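Local atomic coordinates of UV damage endonuclease (Sulfolobus acidocaldarius, PDB entry 3TC3), a protein that binds manganese and probably cuts DNA at ultraviolet-induced lesions, acting as a TIM-barrel endonuclease in DNA excision repair. Residues A[287-290]-A[294-297]; A[72-77]-A[298-303]; A[271-276]-A[283-288]; A[156-161]-A[247-252]; A[220-225]-A[262-267]. One frame throughout, in Å; residues are numbered along the deposited sequence.

Contact 1. Residues A[287-290]-A[294-297]. With MN (manganese (II) ion), chain C.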
# COMPACT_ATOMS: atom_id res chain seq x y z
N LEU A 287 -9.27 -1.71 1.45
CA LEU A 287 -9.81 -1.86 2.82
C LEU A 287 -8.82 -2.19 3.86
O LEU A 287 -8.09 -3.19 3.71
CB LEU A 287 -10.92 -2.94 2.85
CG LEU A 287 -11.95 -2.74 1.77
CD1 LEU A 287 -12.93 -3.96 1.78
CD2 LEU A 287 -12.81 -1.45 2.01
N GLU A 288 -8.61 -1.31 4.81
CA GLU A 288 -7.60 -1.59 5.86
C GLU A 288 -8.34 -1.88 7.16
O GLU A 288 -8.68 -0.97 7.99
CB GLU A 288 -6.77 -0.30 6.07
CG GLU A 288 -5.91 0.03 4.87
CD GLU A 288 -4.92 1.14 5.15
OE1 GLU A 288 -5.34 2.14 5.81
OE2 GLU A 288 -3.81 1.07 4.64
N VAL A 289 -8.88 -3.08 7.14
CA VAL A 289 -9.61 -3.58 8.34
C VAL A 289 -9.09 -4.99 8.63
O VAL A 289 -8.55 -5.70 7.80
CB VAL A 289 -11.12 -3.55 8.11
CG1 VAL A 289 -11.65 -2.08 8.23
CG2 VAL A 289 -11.55 -4.29 6.82
N LYS A 290 -9.35 -5.44 9.86
CA LYS A 290 -8.57 -6.57 10.28
C LYS A 290 -9.12 -7.90 9.72
O LYS A 290 -8.35 -8.86 9.69
CB LYS A 290 -8.66 -6.69 11.81
CG LYS A 290 -8.03 -5.41 12.50
CD LYS A 290 -6.57 -5.41 12.39
CE LYS A 290 -6.09 -4.21 13.29
NZ LYS A 290 -5.09 -3.41 12.50
N ILE A 294 -12.91 -10.88 4.16
CA ILE A 294 -14.33 -10.97 4.60
C ILE A 294 -14.99 -9.55 4.41
O ILE A 294 -16.10 -9.43 3.86
CB ILE A 294 -14.40 -11.46 6.02
CG1 ILE A 294 -13.83 -12.91 6.15
CG2 ILE A 294 -15.92 -11.30 6.57
CD1 ILE A 294 -14.74 -14.03 5.93
N SER A 295 -14.27 -8.46 4.76
CA SER A 295 -14.75 -7.16 4.45
C SER A 295 -14.74 -6.88 2.95
O SER A 295 -15.63 -6.13 2.49
CB SER A 295 -13.97 -6.05 5.20
OG SER A 295 -14.48 -5.97 6.53
N ALA A 296 -13.76 -7.41 2.19
CA ALA A 296 -13.76 -7.16 0.76
C ALA A 296 -15.00 -7.79 0.12
O ALA A 296 -15.60 -7.16 -0.77
CB ALA A 296 -12.52 -7.76 0.14
N LEU A 297 -15.42 -8.94 0.65
CA LEU A 297 -16.69 -9.54 0.15
C LEU A 297 -17.88 -8.69 0.46
O LEU A 297 -18.74 -8.57 -0.42
CB LEU A 297 -16.89 -10.96 0.67
CG LEU A 297 -15.80 -11.91 0.14
CD1 LEU A 297 -15.94 -13.23 0.85
CD2 LEU A 297 -15.88 -12.07 -1.38
MN MN C . -4.09 4.01 5.39
O HOH W 1 -2.05 2.79 5.22
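Leu287 CD1 rests on the helix backbone, 3.5 Å from Ala296 CA, and touches the carbonyl oxygen of Ser295 as well; Ala296 CB stands further off, 4.2 Å from the same methyl. CD1 is the atom that arrives first because Leu287 is extended beyond CG, with CD1 anti to CA (chi2 174°). Further along the loop, Val289 CG2 presses on Ser295 CB at 3.4 Å, a tight carbon pair, and lies just as near Ser295 OG. Small residues suit this helix face: serine and alanine let the loop come close, while branched leucine and valine supply the bulk. The hydroxyl of Ser295 is buried but well supplied, being hydrogen-bonded to Asp291, to Ile268 N and to Thr267 OG1. Glu288, between the two apolar residues, takes no part in this packing and binds manganese through OE1 at 2.3 Å. Its OE2 accepts from the metal-bound water and forms a salt bridge with Arg78, which probably helps to hold the carboxylate's rotation. A metal ligand where strand 283-287 gives way to the loop before helix 293-305 fits the TIM-barrel pattern, with the active site at the C-terminal ends of the strands.

Contact 2. Residues A[72-77]-A[298-303]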
# COMPACT_ATOMS: atom_id res chain seq x y z
N HIS A 72 -13.90 -13.64 -7.09
CA HIS A 72 -14.76 -12.88 -6.15
C HIS A 72 -14.87 -11.38 -6.46
O HIS A 72 -15.39 -10.63 -5.68
CB HIS A 72 -14.22 -13.12 -4.74
CG HIS A 72 -14.44 -14.55 -4.30
ND1 HIS A 72 -13.59 -15.55 -4.63
CD2 HIS A 72 -15.48 -15.15 -3.60
CE1 HIS A 72 -14.04 -16.72 -4.14
NE2 HIS A 72 -15.21 -16.50 -3.54
N GLU A 73 -14.43 -10.96 -7.64
CA GLU A 73 -14.64 -9.59 -8.15
C GLU A 73 -13.86 -8.54 -7.32
O GLU A 73 -14.32 -7.41 -7.14
CB GLU A 73 -16.13 -9.24 -8.30
CG GLU A 73 -16.88 -10.39 -9.11
CD GLU A 73 -18.35 -10.05 -9.22
OE1 GLU A 73 -18.68 -9.23 -10.09
OE2 GLU A 73 -19.13 -10.58 -8.43
N ILE A 74 -12.70 -8.96 -6.86
CA ILE A 74 -11.79 -8.11 -6.03
C ILE A 74 -10.54 -7.83 -6.90
O ILE A 74 -9.73 -8.72 -7.16
CB ILE A 74 -11.39 -8.86 -4.76
CG1 ILE A 74 -12.64 -8.95 -3.85
CG2 ILE A 74 -10.35 -8.05 -3.97
CD1 ILE A 74 -12.49 -10.02 -2.78
N LEU A 75 -10.46 -6.63 -7.48
CA LEU A 75 -9.50 -6.35 -8.58
C LEU A 75 -8.37 -5.41 -8.15
O LEU A 75 -7.60 -4.94 -8.96
CB LEU A 75 -10.20 -5.79 -9.83
CG LEU A 75 -11.19 -6.74 -10.56
CD1 LEU A 75 -11.57 -6.14 -11.84
CD2 LEU A 75 -10.67 -8.08 -10.66
N PHE A 76 -8.22 -5.25 -6.82
CA PHE A 76 -7.10 -4.42 -6.26
C PHE A 76 -6.51 -5.30 -5.12
O PHE A 76 -7.21 -6.03 -4.41
CB PHE A 76 -7.79 -3.10 -5.72
CG PHE A 76 -6.85 -2.01 -5.19
CD1 PHE A 76 -5.45 -1.98 -5.46
CD2 PHE A 76 -7.47 -0.94 -4.48
CE1 PHE A 76 -4.70 -0.88 -4.97
CE2 PHE A 76 -6.73 0.14 -3.95
CZ PHE A 76 -5.30 0.18 -4.23
N PHE A 77 -5.18 -5.22 -4.94
CA PHE A 77 -4.54 -5.98 -3.85
C PHE A 77 -3.30 -5.25 -3.40
O PHE A 77 -2.59 -4.66 -4.21
CB PHE A 77 -4.16 -7.40 -4.34
CG PHE A 77 -3.81 -8.31 -3.20
CD1 PHE A 77 -4.81 -8.72 -2.26
CD2 PHE A 77 -2.46 -8.79 -3.02
CE1 PHE A 77 -4.40 -9.49 -1.14
CE2 PHE A 77 -2.12 -9.61 -1.92
CZ PHE A 77 -3.13 -10.00 -0.98
N LYS A 298 -17.92 -8.06 1.65
CA LYS A 298 -19.07 -7.22 2.03
C LYS A 298 -19.01 -6.02 1.08
O LYS A 298 -20.06 -5.58 0.54
CB LYS A 298 -18.90 -6.76 3.47
CG LYS A 298 -18.98 -7.79 4.67
CD LYS A 298 -18.58 -6.98 6.03
CE LYS A 298 -18.93 -7.65 7.32
NZ LYS A 298 -18.74 -6.54 8.33
N ALA A 299 -17.80 -5.46 0.80
CA ALA A 299 -17.80 -4.28 -0.04
C ALA A 299 -18.20 -4.56 -1.52
O ALA A 299 -18.86 -3.74 -2.14
CB ALA A 299 -16.37 -3.63 0.03
N VAL A 300 -17.79 -5.74 -2.05
CA VAL A 300 -18.15 -6.10 -3.43
C VAL A 300 -19.71 -6.18 -3.49
O VAL A 300 -20.28 -5.65 -4.46
CB VAL A 300 -17.51 -7.46 -3.74
CG1 VAL A 300 -18.17 -8.08 -4.99
CG2 VAL A 300 -16.10 -7.29 -4.06
N LYS A 301 -20.28 -6.77 -2.47
CA LYS A 301 -21.78 -6.93 -2.42
C LYS A 301 -22.46 -5.56 -2.44
O LYS A 301 -23.35 -5.37 -3.27
CB LYS A 301 -22.17 -7.73 -1.19
CG LYS A 301 -23.66 -8.09 -1.11
CD LYS A 301 -24.04 -8.45 0.34
CE LYS A 301 -24.51 -7.15 1.04
NZ LYS A 301 -24.67 -7.16 2.55
N VAL A 302 -21.95 -4.57 -1.67
CA VAL A 302 -22.52 -3.21 -1.65
C VAL A 302 -22.33 -2.57 -3.02
O VAL A 302 -23.24 -1.96 -3.58
CB VAL A 302 -21.91 -2.37 -0.49
CG1 VAL A 302 -22.28 -0.93 -0.60
CG2 VAL A 302 -22.30 -2.95 0.87
N LEU A 303 -21.12 -2.65 -3.57
CA LEU A 303 -20.83 -1.94 -4.81
C LEU A 303 -21.65 -2.48 -5.98
O LEU A 303 -22.01 -1.70 -6.85
CB LEU A 303 -19.34 -1.92 -5.21
CG LEU A 303 -18.52 -1.15 -4.18
CD1 LEU A 303 -17.07 -1.32 -4.44
CD2 LEU A 303 -18.81 0.30 -4.23
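Val300 supplies the helix's whole share of this contact, and both of its methyls are used. CG2 lies 3.6 Å from Glu73 O and 3.8 Å from Ile74 CG1. Both methyls of Val300 are 3.8 Å from His72 O, and CG1 also meets Glu73 CB at 4.1 Å. A chi1 of 164° sets CG1 opposite the valine's own nitrogen, and both branches face the turn; the Ile74 and Val300 side chains cross at about a right angle. A compact branched residue is well suited here, since much of what it meets is backbone. The turn itself is a Schellman motif closing helix 48-71: Ile74 N bonds to Asn69 O and Glu73 N to Leu70 O, and Glu73, at the C-prime position, takes a positive phi of 67°. It leads into strand 76-78, so Val300 ties the last helix of the TIM barrel, 293-305, to the connection between the first helix and the second strand. On the inner side the packing continues, with Ile74 touching Tyr26 and Trp68. The outer side is looser and polar. Of the Glu73 side chain, CB is the part that meets the valine; its extended chain (chi2 179°) runs on to a salt bridge between OE2 and Lys304. The imidazole of His72 keeps clear of Val300, stacking on Trp68 and bonding through ND1 to Trp68 O.

Contact 3. Residues A[271-276]-A[283-288]. With MN (manganese (II) ion), chain C.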
# COMPACT_ATOMS: atom_id res chain seq x y z
N GLU A 271 -23.24 0.10 6.77
CA GLU A 271 -23.88 1.40 6.58
C GLU A 271 -22.84 2.54 6.46
O GLU A 271 -23.04 3.50 5.71
CB GLU A 271 -24.88 1.67 7.74
CG GLU A 271 -25.66 0.37 8.26
CD GLU A 271 -26.43 -0.28 7.17
OE1 GLU A 271 -26.96 0.52 6.37
OE2 GLU A 271 -26.51 -1.55 7.08
N ASN A 272 -21.74 2.46 7.23
CA ASN A 272 -20.65 3.45 7.10
C ASN A 272 -20.07 3.38 5.69
O ASN A 272 -19.77 4.40 5.08
CB ASN A 272 -19.56 3.25 8.17
CG ASN A 272 -20.02 3.65 9.54
OD1 ASN A 272 -20.91 4.48 9.69
ND2 ASN A 272 -19.44 3.08 10.54
N PHE A 273 -19.86 2.16 5.21
CA PHE A 273 -19.26 2.01 3.88
C PHE A 273 -20.18 2.55 2.80
O PHE A 273 -19.71 3.24 1.88
CB PHE A 273 -18.86 0.51 3.65
CG PHE A 273 -18.17 0.30 2.34
CD1 PHE A 273 -16.87 0.76 2.16
CD2 PHE A 273 -18.85 -0.31 1.28
CE1 PHE A 273 -16.23 0.58 0.88
CE2 PHE A 273 -18.22 -0.52 0.05
CZ PHE A 273 -16.91 -0.08 -0.16
N ARG A 274 -21.46 2.20 2.94
CA ARG A 274 -22.45 2.77 1.99
C ARG A 274 -22.43 4.30 2.02
O ARG A 274 -22.50 4.95 0.96
CB ARG A 274 -23.85 2.24 2.31
CG ARG A 274 -24.03 0.81 1.88
CD ARG A 274 -25.37 0.28 2.44
NE ARG A 274 -25.64 -1.05 1.94
CZ ARG A 274 -26.22 -1.30 0.79
NH1 ARG A 274 -26.57 -0.30 -0.03
NH2 ARG A 274 -26.38 -2.58 0.45
N ARG A 275 -22.34 4.92 3.18
CA ARG A 275 -22.34 6.39 3.23
C ARG A 275 -21.11 6.95 2.54
O ARG A 275 -21.16 7.98 1.81
CB ARG A 275 -22.38 6.87 4.65
CG ARG A 275 -23.78 7.34 5.11
CD ARG A 275 -23.69 8.01 6.49
NE ARG A 275 -24.00 6.99 7.47
CZ ARG A 275 -23.12 6.42 8.28
NH1 ARG A 275 -21.84 6.81 8.24
NH2 ARG A 275 -23.52 5.46 9.13
N PHE A 276 -19.97 6.26 2.70
CA PHE A 276 -18.78 6.68 2.02
C PHE A 276 -18.88 6.56 0.50
O PHE A 276 -18.48 7.47 -0.25
CB PHE A 276 -17.62 5.77 2.55
CG PHE A 276 -16.30 6.18 2.02
CD1 PHE A 276 -15.61 7.25 2.63
CD2 PHE A 276 -15.73 5.51 0.97
CE1 PHE A 276 -14.39 7.66 2.21
CE2 PHE A 276 -14.40 5.96 0.48
CZ PHE A 276 -13.81 7.08 1.07
N VAL A 283 -12.56 5.49 -8.27
CA VAL A 283 -11.43 5.37 -7.30
C VAL A 283 -11.28 3.92 -6.96
O VAL A 283 -12.27 3.14 -7.00
CB VAL A 283 -11.62 6.12 -5.99
CG1 VAL A 283 -11.72 7.60 -6.10
CG2 VAL A 283 -12.89 5.61 -5.21
N ASP A 284 -10.06 3.44 -6.74
CA ASP A 284 -9.80 2.06 -6.24
C ASP A 284 -9.64 2.10 -4.73
O ASP A 284 -8.90 2.92 -4.26
CB ASP A 284 -8.57 1.54 -6.95
CG ASP A 284 -8.87 1.28 -8.46
OD1 ASP A 284 -10.07 1.08 -8.79
OD2 ASP A 284 -7.88 1.29 -9.17
N ILE A 285 -10.44 1.31 -4.04
CA ILE A 285 -10.58 1.39 -2.58
C ILE A 285 -9.85 0.22 -1.89
O ILE A 285 -10.23 -0.95 -2.10
CB ILE A 285 -12.03 1.35 -2.16
CG1 ILE A 285 -12.81 2.51 -2.73
CG2 ILE A 285 -12.18 1.44 -0.63
CD1 ILE A 285 -14.40 2.33 -2.52
N MET A 286 -8.83 0.53 -1.08
CA MET A 286 -8.12 -0.53 -0.34
C MET A 286 -8.65 -0.60 1.06
O MET A 286 -8.63 0.42 1.81
CB MET A 286 -6.64 -0.14 -0.23
CG MET A 286 -5.77 -1.23 0.51
SD MET A 286 -5.90 -2.90 -0.18
CE MET A 286 -5.31 -2.59 -1.85
N LEU A 287 -9.27 -1.71 1.45
CA LEU A 287 -9.81 -1.86 2.82
C LEU A 287 -8.82 -2.19 3.86
O LEU A 287 -8.09 -3.19 3.71
CB LEU A 287 -10.92 -2.94 2.85
CG LEU A 287 -11.95 -2.74 1.77
CD1 LEU A 287 -12.93 -3.96 1.78
CD2 LEU A 287 -12.81 -1.45 2.01
N GLU A 288 -8.61 -1.31 4.81
CA GLU A 288 -7.60 -1.59 5.86
C GLU A 288 -8.34 -1.88 7.16
O GLU A 288 -8.68 -0.97 7.99
CB GLU A 288 -6.77 -0.30 6.07
CG GLU A 288 -5.91 0.03 4.87
CD GLU A 288 -4.92 1.14 5.15
OE1 GLU A 288 -5.34 2.14 5.81
OE2 GLU A 288 -3.81 1.07 4.64
MN MN C . -4.09 4.01 5.39
O HOH W 1 -2.05 2.79 5.22
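Phe273 carries the apolar part of this contact, reaching from helix 270-279 to two residues on the outer side of strand 283-287. Its CZ meets Ile285 CD1 at 4.2 Å and its CE1 meets Leu287 CD2 at 4.1 Å, both methyls approaching the ring obliquely. The trans chi1 of Phe273 (-176°) sends the ring out from the helix toward the strand. Phe273 CA and Leu287 CA are 10.3 Å apart, a span for which a long, flat phenylalanine is apt. Leu287 crosses it at about a right angle and offers CD2 here. Phe273 also touches Ala299 and Val302 of helix 293-305. The contact belongs to a beta-alpha-beta unit, strand 249-252, helix 270-279 and strand 283-287, in which the helix covers the outside of the barrel wall. Side-chain hydrogen bonding within the helix segment is between Arg275 and Asn272: Arg275 grips Asn272 OD1 with NH2 at 2.8 Å and NH1 at 2.9 Å, the two nitrogens coming from opposite faces of the amide plane, while Glu271 O lies over the guanidinium. Asn272 ND2 bonds to Glu254. Ionic interactions occupy the strand's inner side, where Asp284 forms salt bridges with Arg23, Arg117 and Arg247.

Contact 4. Residues A[156-161]-A[247-252]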
# COMPACT_ATOMS: atom_id res chain seq x y z
N GLU A 156 3.61 -2.39 -13.00
CA GLU A 156 3.90 -1.03 -12.45
C GLU A 156 3.61 -1.03 -10.96
O GLU A 156 4.58 -1.38 -10.19
CB GLU A 156 3.15 0.08 -13.17
CG GLU A 156 3.50 0.29 -14.72
CD GLU A 156 4.99 0.35 -15.06
OE1 GLU A 156 5.81 0.94 -14.32
OE2 GLU A 156 5.35 -0.16 -16.15
N GLY A 157 2.37 -0.67 -10.56
CA GLY A 157 2.06 -0.73 -9.12
C GLY A 157 2.53 0.53 -8.45
O GLY A 157 3.33 1.29 -9.01
N LYS A 158 2.02 0.75 -7.28
CA LYS A 158 2.44 1.89 -6.43
C LYS A 158 3.06 1.44 -5.13
O LYS A 158 2.58 0.47 -4.52
CB LYS A 158 1.25 2.81 -6.12
CG LYS A 158 0.63 3.47 -7.44
CD LYS A 158 1.59 4.31 -8.17
CE LYS A 158 0.84 5.06 -9.33
NZ LYS A 158 1.90 5.65 -10.16
N ILE A 159 3.98 2.24 -4.61
CA ILE A 159 4.61 1.99 -3.30
C ILE A 159 4.23 3.16 -2.49
O ILE A 159 4.66 4.30 -2.78
CB ILE A 159 6.20 1.90 -3.44
CG1 ILE A 159 6.56 0.76 -4.38
CG2 ILE A 159 6.77 1.73 -2.05
CD1 ILE A 159 8.10 0.86 -4.82
N GLN A 160 3.43 2.92 -1.45
CA GLN A 160 2.85 4.04 -0.65
C GLN A 160 3.66 4.14 0.65
O GLN A 160 3.90 3.14 1.43
CB GLN A 160 1.37 3.77 -0.37
CG GLN A 160 1.06 2.66 0.45
CD GLN A 160 -0.48 2.49 0.43
OE1 GLN A 160 -0.97 1.78 -0.47
NE2 GLN A 160 -1.23 3.26 1.30
N ILE A 161 3.97 5.40 0.97
CA ILE A 161 4.61 5.67 2.25
C ILE A 161 4.02 6.90 2.97
O ILE A 161 3.34 7.65 2.33
CB ILE A 161 6.13 5.92 2.13
CG1 ILE A 161 6.39 7.13 1.23
CG2 ILE A 161 6.79 4.62 1.59
CD1 ILE A 161 7.97 7.56 1.22
N ARG A 247 -6.50 6.49 -12.27
CA ARG A 247 -7.48 6.51 -11.25
C ARG A 247 -6.80 6.56 -9.84
O ARG A 247 -5.89 5.79 -9.53
CB ARG A 247 -8.30 5.24 -11.38
CG ARG A 247 -9.45 5.21 -10.47
CD ARG A 247 -10.10 3.87 -10.50
NE ARG A 247 -10.88 3.71 -11.71
CZ ARG A 247 -11.59 2.64 -11.98
NH1 ARG A 247 -11.64 1.61 -11.13
NH2 ARG A 247 -12.28 2.62 -13.09
N PRO A 248 -7.31 7.40 -8.95
CA PRO A 248 -6.73 7.40 -7.58
C PRO A 248 -6.93 6.16 -6.80
O PRO A 248 -7.91 5.41 -7.03
CB PRO A 248 -7.41 8.53 -6.88
CG PRO A 248 -8.18 9.24 -7.90
CD PRO A 248 -8.39 8.39 -9.11
N MET A 249 -6.01 5.91 -5.86
CA MET A 249 -6.24 4.92 -4.82
C MET A 249 -6.62 5.60 -3.60
O MET A 249 -6.05 6.64 -3.27
CB MET A 249 -4.98 4.16 -4.56
CG MET A 249 -4.40 3.40 -5.75
SD MET A 249 -2.78 2.62 -5.34
CE MET A 249 -2.44 1.78 -6.83
N ILE A 250 -7.57 5.04 -2.83
CA ILE A 250 -7.86 5.53 -1.50
C ILE A 250 -7.75 4.39 -0.49
O ILE A 250 -7.98 3.21 -0.83
CB ILE A 250 -9.20 6.23 -1.34
CG1 ILE A 250 -10.35 5.36 -1.62
CG2 ILE A 250 -9.33 7.41 -2.37
CD1 ILE A 250 -11.70 6.14 -1.58
N ASP A 251 -7.39 4.71 0.73
CA ASP A 251 -7.37 3.74 1.86
C ASP A 251 -8.59 3.92 2.73
O ASP A 251 -8.81 5.05 3.26
CB ASP A 251 -6.15 3.89 2.74
CG ASP A 251 -4.85 3.37 2.11
OD1 ASP A 251 -4.85 2.54 1.23
OD2 ASP A 251 -3.79 3.73 2.63
N TYR A 252 -9.45 2.91 2.82
CA TYR A 252 -10.68 3.01 3.58
C TYR A 252 -10.50 2.26 4.90
O TYR A 252 -10.21 1.06 4.93
CB TYR A 252 -11.88 2.43 2.80
CG TYR A 252 -13.14 2.46 3.68
CD1 TYR A 252 -13.49 1.37 4.55
CD2 TYR A 252 -14.00 3.56 3.65
CE1 TYR A 252 -14.63 1.41 5.33
CE2 TYR A 252 -15.14 3.59 4.35
CZ TYR A 252 -15.46 2.55 5.26
OH TYR A 252 -16.60 2.67 5.98
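Strands 158-161 and 249-252 face each other across the barrel interior, Lys158 CA and Met249 CA 9.3 Å apart, with two other strands between them in the sheet, so side chains alone bridge the gap. Nearer the C-terminal ends, Gln160 and Asp251 reach from opposite directions. Gln160 NE2 donates to Asp251 OD2 at 2.9 Å, on the syn side of the carboxylate; amide and carboxylate are almost coplanar, 4° apart, yet the bond is bent, its N-H...O angle being 132°. Gln160 CG takes the position between backbone N and carbonyl carbon (chi1 65°), and the chain then runs straight inward. The same NE2 also bonds to Glu195 OE1, so one neutral amide serves two acidic side chains and probably eases the crowding of their like charges. Arg78 adds a salt bridge to Asp251 OD1. Deeper in the barrel, Met249 extends fully and lays its CE 3.6 Å from Lys158 CG and 3.9 Å from Lys158 CB. Lysine thus lends its aliphatic base to the core, then bends at chi2 to carry NZ away. Asp251 belongs to the manganese site together with Glu195, Asp220 and Glu288, although its OD2 lies rather far from the ion. Acidic metal ligands gathered at the C-terminal ends of the strands are the usual setting of a TIM-barrel metal centre.

Contact 5. Residues A[220-225]-A[262-267]. With MN (manganese (II) ion), chain C.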
# COMPACT_ATOMS: atom_id res chain seq x y z
N ASP A 220 -6.48 8.67 2.99
CA ASP A 220 -6.90 7.73 4.02
C ASP A 220 -8.00 8.41 4.79
O ASP A 220 -7.77 9.43 5.39
CB ASP A 220 -5.75 7.40 4.88
CG ASP A 220 -6.16 6.38 5.88
OD1 ASP A 220 -7.02 6.58 6.72
OD2 ASP A 220 -5.55 5.24 5.77
N ASN A 221 -9.20 7.83 4.69
CA ASN A 221 -10.37 8.54 5.25
C ASN A 221 -10.33 8.60 6.80
O ASN A 221 -10.68 9.63 7.34
CB ASN A 221 -11.65 7.94 4.77
CG ASN A 221 -11.90 6.57 5.28
OD1 ASN A 221 -10.99 5.70 5.33
ND2 ASN A 221 -13.17 6.32 5.66
N LEU A 222 -9.95 7.52 7.47
CA LEU A 222 -9.95 7.54 8.95
C LEU A 222 -8.89 8.55 9.39
O LEU A 222 -9.14 9.37 10.25
CB LEU A 222 -9.62 6.14 9.46
CG LEU A 222 -9.48 6.03 10.99
CD1 LEU A 222 -10.76 6.45 11.67
CD2 LEU A 222 -9.12 4.58 11.37
N HIS A 223 -7.71 8.56 8.72
CA HIS A 223 -6.71 9.51 9.15
C HIS A 223 -7.14 10.94 8.98
O HIS A 223 -6.85 11.82 9.82
CB HIS A 223 -5.40 9.28 8.40
CG HIS A 223 -4.75 7.93 8.63
ND1 HIS A 223 -3.70 7.51 7.86
CD2 HIS A 223 -5.07 6.88 9.48
CE1 HIS A 223 -3.32 6.25 8.22
NE2 HIS A 223 -4.15 5.83 9.19
N HIS A 224 -7.78 11.20 7.85
CA HIS A 224 -8.29 12.56 7.61
C HIS A 224 -9.35 12.94 8.61
O HIS A 224 -9.36 14.10 9.04
CB HIS A 224 -8.85 12.56 6.18
CG HIS A 224 -9.47 13.92 5.79
ND1 HIS A 224 -8.69 15.01 5.49
CD2 HIS A 224 -10.79 14.34 5.65
CE1 HIS A 224 -9.51 16.09 5.22
NE2 HIS A 224 -10.79 15.66 5.30
N SER A 225 -10.21 12.00 9.01
CA SER A 225 -11.27 12.32 9.95
C SER A 225 -10.62 12.79 11.26
O SER A 225 -11.19 13.65 12.00
CB SER A 225 -12.16 11.12 10.18
OG SER A 225 -11.59 10.11 11.02
N GLY A 262 -7.97 6.04 15.97
CA GLY A 262 -7.09 5.58 14.94
C GLY A 262 -6.88 4.08 14.89
O GLY A 262 -6.32 3.57 13.90
N VAL A 263 -7.30 3.38 15.92
CA VAL A 263 -7.24 1.92 15.88
C VAL A 263 -8.22 1.44 14.85
O VAL A 263 -9.42 1.78 14.90
CB VAL A 263 -7.57 1.32 17.27
CG1 VAL A 263 -7.71 -0.24 17.19
CG2 VAL A 263 -6.43 1.74 18.27
N HIS A 264 -7.71 0.62 13.93
CA HIS A 264 -8.53 0.19 12.76
C HIS A 264 -9.60 -0.87 13.18
O HIS A 264 -9.37 -1.73 14.01
CB HIS A 264 -7.66 -0.50 11.72
CG HIS A 264 -6.81 0.41 10.86
ND1 HIS A 264 -5.97 -0.09 9.92
CD2 HIS A 264 -6.70 1.79 10.81
CE1 HIS A 264 -5.31 0.93 9.32
NE2 HIS A 264 -5.77 2.09 9.85
N ALA A 265 -10.77 -0.73 12.60
CA ALA A 265 -11.87 -1.62 12.83
C ALA A 265 -11.53 -3.07 12.47
O ALA A 265 -10.73 -3.36 11.56
CB ALA A 265 -13.05 -1.16 12.03
N THR A 266 -12.21 -3.96 13.21
CA THR A 266 -12.00 -5.38 12.97
C THR A 266 -12.82 -5.85 11.74
O THR A 266 -12.59 -6.96 11.24
CB THR A 266 -12.37 -6.23 14.23
OG1 THR A 266 -13.56 -5.74 14.81
CG2 THR A 266 -11.22 -6.11 15.22
N THR A 267 -13.75 -5.01 11.30
CA THR A 267 -14.49 -5.31 10.05
C THR A 267 -15.15 -4.01 9.61
O THR A 267 -15.28 -3.08 10.44
CB THR A 267 -15.64 -6.38 10.34
OG1 THR A 267 -16.17 -6.87 9.09
CG2 THR A 267 -16.82 -5.74 11.17
MN MN C . -4.09 4.01 5.39
O HOH W 2 -5.29 4.75 11.62
O HOH W 1 -2.05 2.79 5.22
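Leu222 and His264 make the closest contact between helix and loop, Leu222 CD2 lying 3.7 Å from His264 CD2. The chi1 of Leu222 (175°) swings CG away from its backbone N, and CD2 is carried to the loop, where it also lies against Gly262 O. Gly262 has a positive phi of 101°, at which a side chain would collide with the preceding carbonyl; glycine is therefore natural here. His264 keeps CG anti to its carbonyl carbon, and its imidazole reaches toward the His223 ring until NE2 is 4.1 Å from His223 NE2, which sits at the edge of the His264 ring. Water 2 links His223 to the loop, donating to Gly262 O at 2.8 Å and accepting a weak bond from His223 NE2. The His223 ring is probably steadied by two neighbours: ND1 bonds to Asn196 O, and Asp220 OD1 lies 3.2 Å above one face, offset toward the rim. Asp220 divides its carboxylate between two tasks. OD1 caps the helix, accepting from His223 N in an almost straight bond (2.9 Å, 170°), and OD2 binds manganese at 1.9 Å. Aspartate, short and two-pronged, is well fitted to this double role. An N-cap that is also a metal ligand joins the end of strand 217-220 to helix 221-226, and the loop after strand 249-252 packs beside the helix, at the manganese site on the barrel mouth.

How the contacts relate
All five contacts belong to one eight-stranded parallel TIM barrel. Contact 4 crosses its interior, about 6 Å from the chain centre; the centres of the others lie about 14 to 17 Å out. Contacts 1 and 2 share helix 293-305 and have centres about 9 Å apart, whereas those of contacts 2 and 5 are about 19 Å apart. Along the chain contact 2 spans the rest, contacts 4 and 5 interleave, and contacts 3 and 1 follow. Neighbouring strands 249-252 and 283-287 pair contact 4 with contact 3. Contacts 1 and 3 share the ligand Glu288, contact 4 holds Asp251 and contact 5 Asp220, so three of the four manganese carboxylates come from these segments. Contact 2 lies away from the metal, joining helix 293-305 to the turn before strand 76-78.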